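PDB 3KST: endo-1,4-beta-xylanase from Bacteroides thetaiotaomicron VPI-5482, which probably hydrolyses glycosidic bonds in xylan-type plant polysaccharides, as a calcium-binding member of glycoside hydrolase family 43. Local coordinates for residues Y85-E88 / F93-F96; F145-F148 / I154-A157; G218-D223 / W229-K234; A268-S271 / Q276-T279. All blocks are in the same frame, centred on the assembly; numbering follows the deposited sequence. Where two conformers were deposited one is given.

Contact 1 of 4, residues Y85-E88 / F93-F96; sequences YYVE and FYLF
Y86 turns the edge of its ring into the face of F93. Y86 CD1 sits 3.6 Å above the F93 ring plane, over its centre. The two ring planes are 55° apart and their centroids 5.0 Å, a T-shaped pair tilted from the perpendicular. The Y86 ring gets there because its CG stands anti to the backbone N (chi1 176°). Y86 CB also touches this ring, 3.7 Å from F93 CE2. Beside this pair the backbones join. Y85 and Y94 form an antiparallel hydrogen-bonded pair, with Y94 N to Y85 O at 2.8 Å and Y85 N to Y94 O at 3.0 Å. Y86 and F93 are the next, non-hydrogen-bonded pair, and their side chains lie on one face of the sheet. This is the end of the beta hairpin of strands 80-87 and 92-99, part of one blade of the five-bladed beta-propeller known from family 43. On the face that carries Y85 and Y94, the Y85 side chain crosses F96 at about a right angle, and its ring edge meets F96. F96 CD1 lies in the Y85 ring plane, 3.7 Å from Y85 CE2. Further out, Y32 adds its ring to both Y86 and F93. The Y85 hydroxyl has two partners, E83 OE1 and L133 N. E83 is a ligand of the bound calcium ion, so Y85 belongs to the second shell of that site.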
# COMPACT_ATOMS: atom_id res chain seq x y z
N TYR A 85 -2.95 -10.47 -0.16
CA TYR A 85 -3.00 -11.13 1.12
C TYR A 85 -3.45 -12.58 0.96
O TYR A 85 -4.40 -12.87 0.22
CB TYR A 85 -4.01 -10.47 2.07
CG TYR A 85 -4.12 -8.98 1.98
CD1 TYR A 85 -3.19 -8.14 2.59
CD2 TYR A 85 -5.17 -8.40 1.25
CE1 TYR A 85 -3.32 -6.76 2.51
CE2 TYR A 85 -5.29 -7.06 1.15
CZ TYR A 85 -4.36 -6.23 1.76
OH TYR A 85 -4.50 -4.89 1.65
N TYR A 86 -2.80 -13.48 1.69
CA TYR A 86 -3.21 -14.87 1.75
C TYR A 86 -4.20 -14.86 2.91
O TYR A 86 -3.80 -14.54 4.04
CB TYR A 86 -2.07 -15.83 2.03
CG TYR A 86 -2.59 -17.25 2.19
CD1 TYR A 86 -3.06 -17.96 1.09
CD2 TYR A 86 -2.64 -17.84 3.44
CE1 TYR A 86 -3.60 -19.29 1.25
CE2 TYR A 86 -3.15 -19.15 3.62
CZ TYR A 86 -3.61 -19.86 2.53
OH TYR A 86 -4.11 -21.13 2.77
N VAL A 87 -5.47 -15.13 2.61
CA VAL A 87 -6.51 -15.14 3.64
C VAL A 87 -6.70 -16.59 4.14
O VAL A 87 -7.21 -17.46 3.42
CB VAL A 87 -7.82 -14.48 3.16
CG1 VAL A 87 -7.58 -12.98 2.87
CG2 VAL A 87 -8.36 -15.15 1.95
N GLU A 88 -6.26 -16.82 5.38
CA GLU A 88 -6.30 -18.14 6.04
C GLU A 88 -7.70 -18.76 6.07
O GLU A 88 -7.85 -19.97 5.81
CB GLU A 88 -5.71 -18.08 7.47
CG GLU A 88 -5.12 -19.40 7.95
CD GLU A 88 -3.85 -19.79 7.21
OE1 GLU A 88 -2.97 -18.92 7.00
OE2 GLU A 88 -3.70 -20.98 6.83
N PHE A 93 -5.47 -16.42 -2.22
CA PHE A 93 -4.89 -15.06 -2.27
C PHE A 93 -5.93 -14.04 -2.77
O PHE A 93 -6.67 -14.31 -3.72
CB PHE A 93 -3.63 -15.05 -3.15
CG PHE A 93 -2.56 -15.97 -2.64
CD1 PHE A 93 -2.58 -17.33 -2.98
CD2 PHE A 93 -1.56 -15.50 -1.79
CE1 PHE A 93 -1.61 -18.19 -2.51
CE2 PHE A 93 -0.59 -16.38 -1.29
CZ PHE A 93 -0.62 -17.72 -1.66
N TYR A 94 -5.97 -12.87 -2.14
CA TYR A 94 -6.85 -11.77 -2.52
C TYR A 94 -6.01 -10.55 -2.90
O TYR A 94 -5.11 -10.17 -2.15
CB TYR A 94 -7.82 -11.43 -1.38
CG TYR A 94 -8.97 -12.44 -1.24
CD1 TYR A 94 -8.71 -13.78 -0.91
CD2 TYR A 94 -10.30 -12.07 -1.46
CE1 TYR A 94 -9.76 -14.71 -0.81
CE2 TYR A 94 -11.36 -13.00 -1.33
CZ TYR A 94 -11.06 -14.32 -0.99
OH TYR A 94 -12.03 -15.28 -0.87
N LEU A 95 -6.27 -10.01 -4.10
CA LEU A 95 -5.65 -8.79 -4.59
C LEU A 95 -6.70 -7.66 -4.53
O LEU A 95 -7.72 -7.73 -5.22
CB LEU A 95 -5.18 -8.96 -6.05
CG LEU A 95 -4.82 -7.74 -6.89
CD1 LEU A 95 -3.71 -7.00 -6.19
CD2 LEU A 95 -4.51 -8.13 -8.35
N PHE A 96 -6.43 -6.64 -3.72
CA PHE A 96 -7.28 -5.47 -3.59
C PHE A 96 -6.58 -4.34 -4.34
O PHE A 96 -5.38 -4.13 -4.19
CB PHE A 96 -7.50 -5.12 -2.12
CG PHE A 96 -8.53 -5.97 -1.47
CD1 PHE A 96 -8.23 -7.27 -1.05
CD2 PHE A 96 -9.84 -5.51 -1.36
CE1 PHE A 96 -9.26 -8.06 -0.47
CE2 PHE A 96 -10.82 -6.29 -0.79
CZ PHE A 96 -10.54 -7.56 -0.35

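Contact 2 of 4, residues F145-F148 / I154-A157; sequences FVRF and IWVA
In the hairpin of strands 141-148 and 152-158, R147 lies over one face of the W155 indole. The hairpin belongs to a four-stranded antiparallel blade of the family 43 beta-propeller. This is the tight part of the contact. R147 CD stands 3.5 Å from the centroid of the five-membered ring, close to its normal, in a CH-pi contact. The guanidinium reaches the six-membered ring. R147 CZ is 4.4 Å from that centroid, a cation-pi contact. The guanidinium does not lie flat on the indole; the planes are 60° apart, and the NH1 end dips toward the ring. A bend at chi3 (64°) brings it over the indole. Both residues are partly exposed, so this close packing is on the more open side of the hairpin. R147 NE also forms a salt bridge with E126, which gives the charge a second partner.

Between the two segments the buried side chains touch more loosely. On the opposite face of the sheet V146 and I154 make a non-hydrogen-bonded pair, and V146 CG2 comes only to 4.3 Å from I154 CG1. The V146 side chain is about 4 Å, nearest atoms, from the side chains of E190 and D130, the predicted proton donor and its modulating residue. F145 offers a face of its ring to W155 CB, 4.2 Å from F145 CE2. Two backbone bonds tie F145 to W155. The shorter runs from W155 N to F145 O at 2.7 Å. At the edge of the indole, W155 NE1 is hydrogen-bonded to T149 OG1.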
# COMPACT_ATOMS: atom_id res chain seq x y z
N PHE A 145 -9.69 2.90 2.58
CA PHE A 145 -9.68 3.38 1.21
C PHE A 145 -9.94 4.87 1.24
O PHE A 145 -10.38 5.40 2.27
CB PHE A 145 -10.73 2.65 0.36
CG PHE A 145 -12.12 2.70 0.92
CD1 PHE A 145 -12.54 1.73 1.85
CD2 PHE A 145 -13.03 3.68 0.52
CE1 PHE A 145 -13.82 1.77 2.39
CE2 PHE A 145 -14.32 3.70 1.05
CZ PHE A 145 -14.71 2.73 1.98
N VAL A 146 -9.65 5.53 0.12
CA VAL A 146 -9.80 6.98 -0.04
C VAL A 146 -11.09 7.31 -0.73
O VAL A 146 -11.39 6.71 -1.77
CB VAL A 146 -8.68 7.56 -0.95
CG1 VAL A 146 -8.99 9.02 -1.43
CG2 VAL A 146 -7.31 7.48 -0.23
N ARG A 147 -11.88 8.23 -0.16
CA ARG A 147 -13.02 8.82 -0.86
C ARG A 147 -12.64 10.28 -1.08
O ARG A 147 -11.91 10.89 -0.26
CB ARG A 147 -14.31 8.76 -0.06
CG ARG A 147 -14.76 7.35 0.29
CD ARG A 147 -15.94 7.39 1.24
NE ARG A 147 -17.14 7.99 0.67
CZ ARG A 147 -18.22 8.40 1.36
NH1 ARG A 147 -18.26 8.30 2.69
NH2 ARG A 147 -19.25 8.93 0.72
N PHE A 148 -13.18 10.85 -2.14
CA PHE A 148 -12.91 12.24 -2.52
C PHE A 148 -14.00 13.12 -1.91
O PHE A 148 -14.83 13.72 -2.60
CB PHE A 148 -12.84 12.35 -4.05
CG PHE A 148 -11.94 11.32 -4.65
CD1 PHE A 148 -10.56 11.47 -4.57
CD2 PHE A 148 -12.46 10.19 -5.25
CE1 PHE A 148 -9.72 10.50 -5.12
CE2 PHE A 148 -11.63 9.23 -5.79
CZ PHE A 148 -10.26 9.38 -5.73
N ILE A 154 -9.09 9.42 3.86
CA ILE A 154 -9.08 8.02 4.19
C ILE A 154 -10.31 7.67 5.04
O ILE A 154 -10.54 8.24 6.11
CB ILE A 154 -7.79 7.60 4.93
CG1 ILE A 154 -6.59 7.86 4.01
CG2 ILE A 154 -7.88 6.10 5.33
CD1 ILE A 154 -5.21 7.60 4.64
N TRP A 155 -11.10 6.75 4.51
CA TRP A 155 -12.30 6.19 5.14
C TRP A 155 -12.07 4.73 5.49
O TRP A 155 -11.12 4.10 5.04
CB TRP A 155 -13.49 6.32 4.18
CG TRP A 155 -14.02 7.71 4.11
CD1 TRP A 155 -13.47 8.77 3.47
CD2 TRP A 155 -15.19 8.19 4.75
NE1 TRP A 155 -14.24 9.89 3.63
CE2 TRP A 155 -15.31 9.56 4.42
CE3 TRP A 155 -16.17 7.59 5.54
CZ2 TRP A 155 -16.38 10.35 4.88
CZ3 TRP A 155 -17.22 8.37 6.00
CH2 TRP A 155 -17.29 9.75 5.70
N VAL A 156 -12.95 4.17 6.31
CA VAL A 156 -12.96 2.75 6.60
C VAL A 156 -14.40 2.28 6.63
O VAL A 156 -15.31 3.10 6.89
CB VAL A 156 -12.27 2.45 7.95
CG1 VAL A 156 -13.07 3.13 9.12
CG2 VAL A 156 -12.07 0.92 8.17
N ALA A 157 -14.59 1.00 6.29
CA ALA A 157 -15.87 0.32 6.44
C ALA A 157 -15.60 -1.16 6.68
O ALA A 157 -14.62 -1.68 6.23
CB ALA A 157 -16.72 0.47 5.20

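Contact 3 of 4, residues G218-D223 / W229-K234; sequences GYATSD and WVKYSK
Y219 and Y232 bring their rings together at one end of this hairpin, between strands 216-222 and 230-231 at the edge of a propeller blade. Three backbone hydrogen bonds join the segments. T221 and V230 exchange two, with T221 N to V230 O at 2.9 Å. The third runs from Y232 N to Y219 O, 3.1 Å. Y219 O is gripped again by N235 ND2.

The ring contacts lie at the two ends. The Y219 and Y232 planes are 19° apart but slid so far that they barely overlap. Instead Y232 CB sits over the Y219 face, 3.6 Å from its centroid. In return Y219 OH stands 3.2 Å above the Y232 ring, toward its rim, and is weakly bonded to V293 N. K234 N covers the opposite face. At the other end W229 packs against S222, which has two conformers.

Among the polar side chains, K231 has an extended chain whose end leads away from strand 216-222, to a salt bridge with E182 and a hydrogen bond to K176 O. The short edge strand is thus held by its backbone bonds, with aromatic contacts flanking it at W229 and Y232, while its lysine links it to K176 and E182.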
# COMPACT_ATOMS: atom_id res chain seq x y z
N GLY A 218 3.03 9.51 7.53
CA GLY A 218 2.78 9.75 8.95
C GLY A 218 1.85 8.68 9.48
O GLY A 218 1.40 7.80 8.71
N TYR A 219 1.55 8.73 10.77
CA TYR A 219 0.55 7.80 11.35
C TYR A 219 -0.40 8.45 12.36
O TYR A 219 -0.19 9.60 12.79
CB TYR A 219 1.21 6.55 11.96
CG TYR A 219 1.86 6.74 13.33
CD1 TYR A 219 3.18 7.18 13.43
CD2 TYR A 219 1.17 6.44 14.52
CE1 TYR A 219 3.81 7.34 14.68
CE2 TYR A 219 1.80 6.60 15.78
CZ TYR A 219 3.11 7.05 15.85
OH TYR A 219 3.75 7.22 17.05
N ALA A 220 -1.44 7.69 12.68
CA ALA A 220 -2.45 8.01 13.68
C ALA A 220 -2.82 6.74 14.41
O ALA A 220 -2.71 5.65 13.85
CB ALA A 220 -3.69 8.62 13.05
N THR A 221 -3.23 6.89 15.66
CA THR A 221 -3.61 5.77 16.50
C THR A 221 -5.06 5.85 16.94
O THR A 221 -5.67 6.92 16.95
CB THR A 221 -2.73 5.63 17.77
OG1 THR A 221 -2.84 6.79 18.61
CG2 THR A 221 -1.27 5.45 17.39
N SER A 222 -5.57 4.70 17.38
CA SER A 222 -6.90 4.60 17.95
C SER A 222 -7.04 3.29 18.73
O SER A 222 -6.32 2.33 18.48
CB SER A 222 -7.94 4.59 16.83
OG SER A 222 -7.72 3.47 16.01
N ASP A 223 -7.97 3.29 19.68
CA ASP A 223 -8.29 2.10 20.47
C ASP A 223 -9.29 1.21 19.71
O ASP A 223 -9.58 0.10 20.16
CB ASP A 223 -8.90 2.48 21.83
CG ASP A 223 -7.94 3.22 22.74
OD1 ASP A 223 -6.72 3.15 22.56
OD2 ASP A 223 -8.45 3.90 23.66
N TRP A 229 -9.35 8.94 15.69
CA TRP A 229 -7.90 8.93 15.46
C TRP A 229 -7.13 10.15 15.93
O TRP A 229 -7.59 11.29 15.69
CB TRP A 229 -7.62 8.77 13.97
CG TRP A 229 -8.29 7.60 13.38
CD1 TRP A 229 -9.53 7.55 12.83
CD2 TRP A 229 -7.76 6.28 13.31
NE1 TRP A 229 -9.81 6.28 12.39
CE2 TRP A 229 -8.74 5.47 12.69
CE3 TRP A 229 -6.54 5.69 13.72
CZ2 TRP A 229 -8.54 4.11 12.46
CZ3 TRP A 229 -6.35 4.34 13.51
CH2 TRP A 229 -7.35 3.55 12.89
N VAL A 230 -6.00 9.91 16.61
CA VAL A 230 -5.10 10.99 17.04
C VAL A 230 -3.78 10.80 16.28
O VAL A 230 -3.18 9.73 16.31
CB VAL A 230 -4.87 11.08 18.58
CG1 VAL A 230 -6.22 11.25 19.29
CG2 VAL A 230 -4.09 9.89 19.12
N LYS A 231 -3.38 11.84 15.56
CA LYS A 231 -2.16 11.84 14.76
C LYS A 231 -0.98 11.99 15.67
O LYS A 231 -1.05 12.74 16.67
CB LYS A 231 -2.16 12.99 13.73
CG LYS A 231 -3.07 12.75 12.53
CD LYS A 231 -3.28 14.01 11.73
CE LYS A 231 -4.22 13.82 10.52
NZ LYS A 231 -4.52 15.07 9.79
N TYR A 232 0.08 11.24 15.37
CA TYR A 232 1.37 11.36 16.06
C TYR A 232 1.85 12.82 15.95
O TYR A 232 1.83 13.40 14.85
CB TYR A 232 2.36 10.40 15.41
CG TYR A 232 3.78 10.44 15.93
CD1 TYR A 232 4.05 10.40 17.31
CD2 TYR A 232 4.86 10.44 15.04
CE1 TYR A 232 5.38 10.42 17.77
CE2 TYR A 232 6.16 10.43 15.49
CZ TYR A 232 6.43 10.41 16.84
OH TYR A 232 7.77 10.44 17.20
N SER A 233 2.25 13.40 17.08
CA SER A 233 2.63 14.81 17.15
C SER A 233 3.91 15.14 16.36
O SER A 233 4.07 16.28 15.92
CB SER A 233 2.76 15.27 18.61
OG SER A 233 2.70 16.68 18.69
N LYS A 234 4.81 14.16 16.18
CA LYS A 234 6.08 14.34 15.44
C LYS A 234 6.00 13.81 13.99
O LYS A 234 7.06 13.50 13.38
CB LYS A 234 7.29 13.67 16.13
CG LYS A 234 7.47 13.81 17.67
CD LYS A 234 8.23 15.06 18.10
CE LYS A 234 9.71 15.03 17.66
NZ LYS A 234 10.55 15.95 18.48

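Contact 4 of 4, residues A268-S271 / Q276-T279; sequences AHWS and QPRT
T279 OG1 holds a water at 2.7 Å, and that water joins it to the backbone across the contact. The water donates a hydrogen bond to H269 O, 2.8 Å away. T279 OG1 is between the backbone N and the carbonyl carbon (chi1 80°), which leaves its CG2 methyl for the W270 ring. Direct bonds close the same gap one residue back. A268 N reaches T279 O at 3.0 Å, and the return bond from T279 N to A268 O is weak. A268 and T279 are the last antiparallel pair where strands 262-268 and 279-287 open into a loop of the propeller.

Beyond the pair, W270 and P277 lie side by side, pointing the same way. P277, after a cis peptide bond, presents CD to the indole, 3.4 Å above one face and toward its rim. T279 CG2 meets the same ring at its edge, in plane, 3.9 Å from W270 CE3. W270 CB also approaches P277 O, at 3.3 Å.

R278 keeps its stem here and sends its end away. R278 CB lies 3.4 Å from A268 O. Its guanidinium makes a cation-pi contact with Y210, whose carbonyl binds H269 NE2, and a long, weak ion pair with D26, the predicted proton acceptor. The backbone and water bonds fix the loop base, consistent with a role in holding R278 beside the probable catalytic centre.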
# COMPACT_ATOMS: atom_id res chain seq x y z
N ALA A 268 9.68 6.57 -4.44
CA ALA A 268 10.24 7.91 -4.48
C ALA A 268 10.27 8.34 -5.94
O ALA A 268 10.15 7.50 -6.84
CB ALA A 268 11.62 7.89 -3.89
N HIS A 269 10.41 9.64 -6.19
CA HIS A 269 10.59 10.13 -7.55
C HIS A 269 11.83 9.50 -8.20
O HIS A 269 12.73 8.99 -7.48
CB HIS A 269 10.72 11.66 -7.61
CG HIS A 269 9.49 12.40 -7.20
ND1 HIS A 269 9.51 13.71 -6.79
CD2 HIS A 269 8.20 11.99 -7.10
CE1 HIS A 269 8.28 14.10 -6.49
NE2 HIS A 269 7.46 13.07 -6.67
N TRP A 270 11.83 9.47 -9.53
CA TRP A 270 12.97 8.98 -10.30
C TRP A 270 14.27 9.66 -9.86
O TRP A 270 15.29 9.01 -9.68
CB TRP A 270 12.73 9.15 -11.79
CG TRP A 270 13.91 8.83 -12.59
CD1 TRP A 270 14.71 9.72 -13.21
CD2 TRP A 270 14.50 7.53 -12.79
NE1 TRP A 270 15.74 9.07 -13.83
CE2 TRP A 270 15.65 7.73 -13.58
CE3 TRP A 270 14.16 6.22 -12.40
CZ2 TRP A 270 16.48 6.67 -13.98
CZ3 TRP A 270 14.98 5.18 -12.79
CH2 TRP A 270 16.13 5.42 -13.60
N SER A 271 14.20 10.96 -9.62
CA SER A 271 15.35 11.77 -9.19
C SER A 271 14.82 13.14 -8.79
O SER A 271 13.63 13.39 -8.94
CB SER A 271 16.29 11.95 -10.39
OG SER A 271 15.62 12.67 -11.40
N GLN A 276 8.85 10.90 -12.99
CA GLN A 276 8.67 9.60 -13.65
C GLN A 276 9.93 8.93 -14.19
O GLN A 276 10.72 9.58 -14.86
CB GLN A 276 7.75 9.70 -14.86
CG GLN A 276 6.36 10.13 -14.65
CD GLN A 276 5.57 9.97 -15.95
OE1 GLN A 276 5.29 8.85 -16.40
NE2 GLN A 276 5.22 11.09 -16.56
N PRO A 277 10.04 7.59 -14.04
CA PRO A 277 9.11 6.69 -13.40
C PRO A 277 9.45 6.58 -11.91
O PRO A 277 10.63 6.58 -11.55
CB PRO A 277 9.33 5.37 -14.14
CG PRO A 277 10.74 5.39 -14.55
CD PRO A 277 11.17 6.85 -14.64
N ARG A 278 8.45 6.58 -11.05
CA ARG A 278 8.71 6.30 -9.63
C ARG A 278 9.21 4.84 -9.48
O ARG A 278 8.82 3.94 -10.26
CB ARG A 278 7.48 6.55 -8.77
CG ARG A 278 7.09 8.04 -8.71
CD ARG A 278 5.72 8.23 -8.09
NE ARG A 278 4.70 7.65 -8.99
CZ ARG A 278 3.44 7.34 -8.66
NH1 ARG A 278 2.97 7.54 -7.42
NH2 ARG A 278 2.65 6.82 -9.59
N THR A 279 10.08 4.63 -8.50
CA THR A 279 10.67 3.33 -8.17
C THR A 279 10.64 3.15 -6.67
O THR A 279 10.46 4.12 -5.93
CB THR A 279 12.09 3.16 -8.75
OG1 THR A 279 13.05 3.83 -7.92
CG2 THR A 279 12.17 3.69 -10.21
O HOH W 1 13.86 6.45 -7.82

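In the fold
The four contacts follow one another along the chain, each closing before the next opens. Each joins two neighbouring antiparallel segments in a different sheet: contact 1 pairs strands 80-87 and 92-99, contact 2 strands 141-148 and 152-158, contact 3 strands 216-222 and 230-231, and contact 4 lies at the loop between strands 262-268 and 279-287 of the mixed sheet. They read as successive blades around the propeller. Centres of contacts 2 and 3 are about 17 Å apart, the closest two. Centres of contacts 1 and 4 are about 28 Å apart, on opposite sides of the chain's centre. None touches another. Contacts 1, 2 and 4 come near the calcium ion or the predicted catalytic residues, whereas contact 3 lies further out.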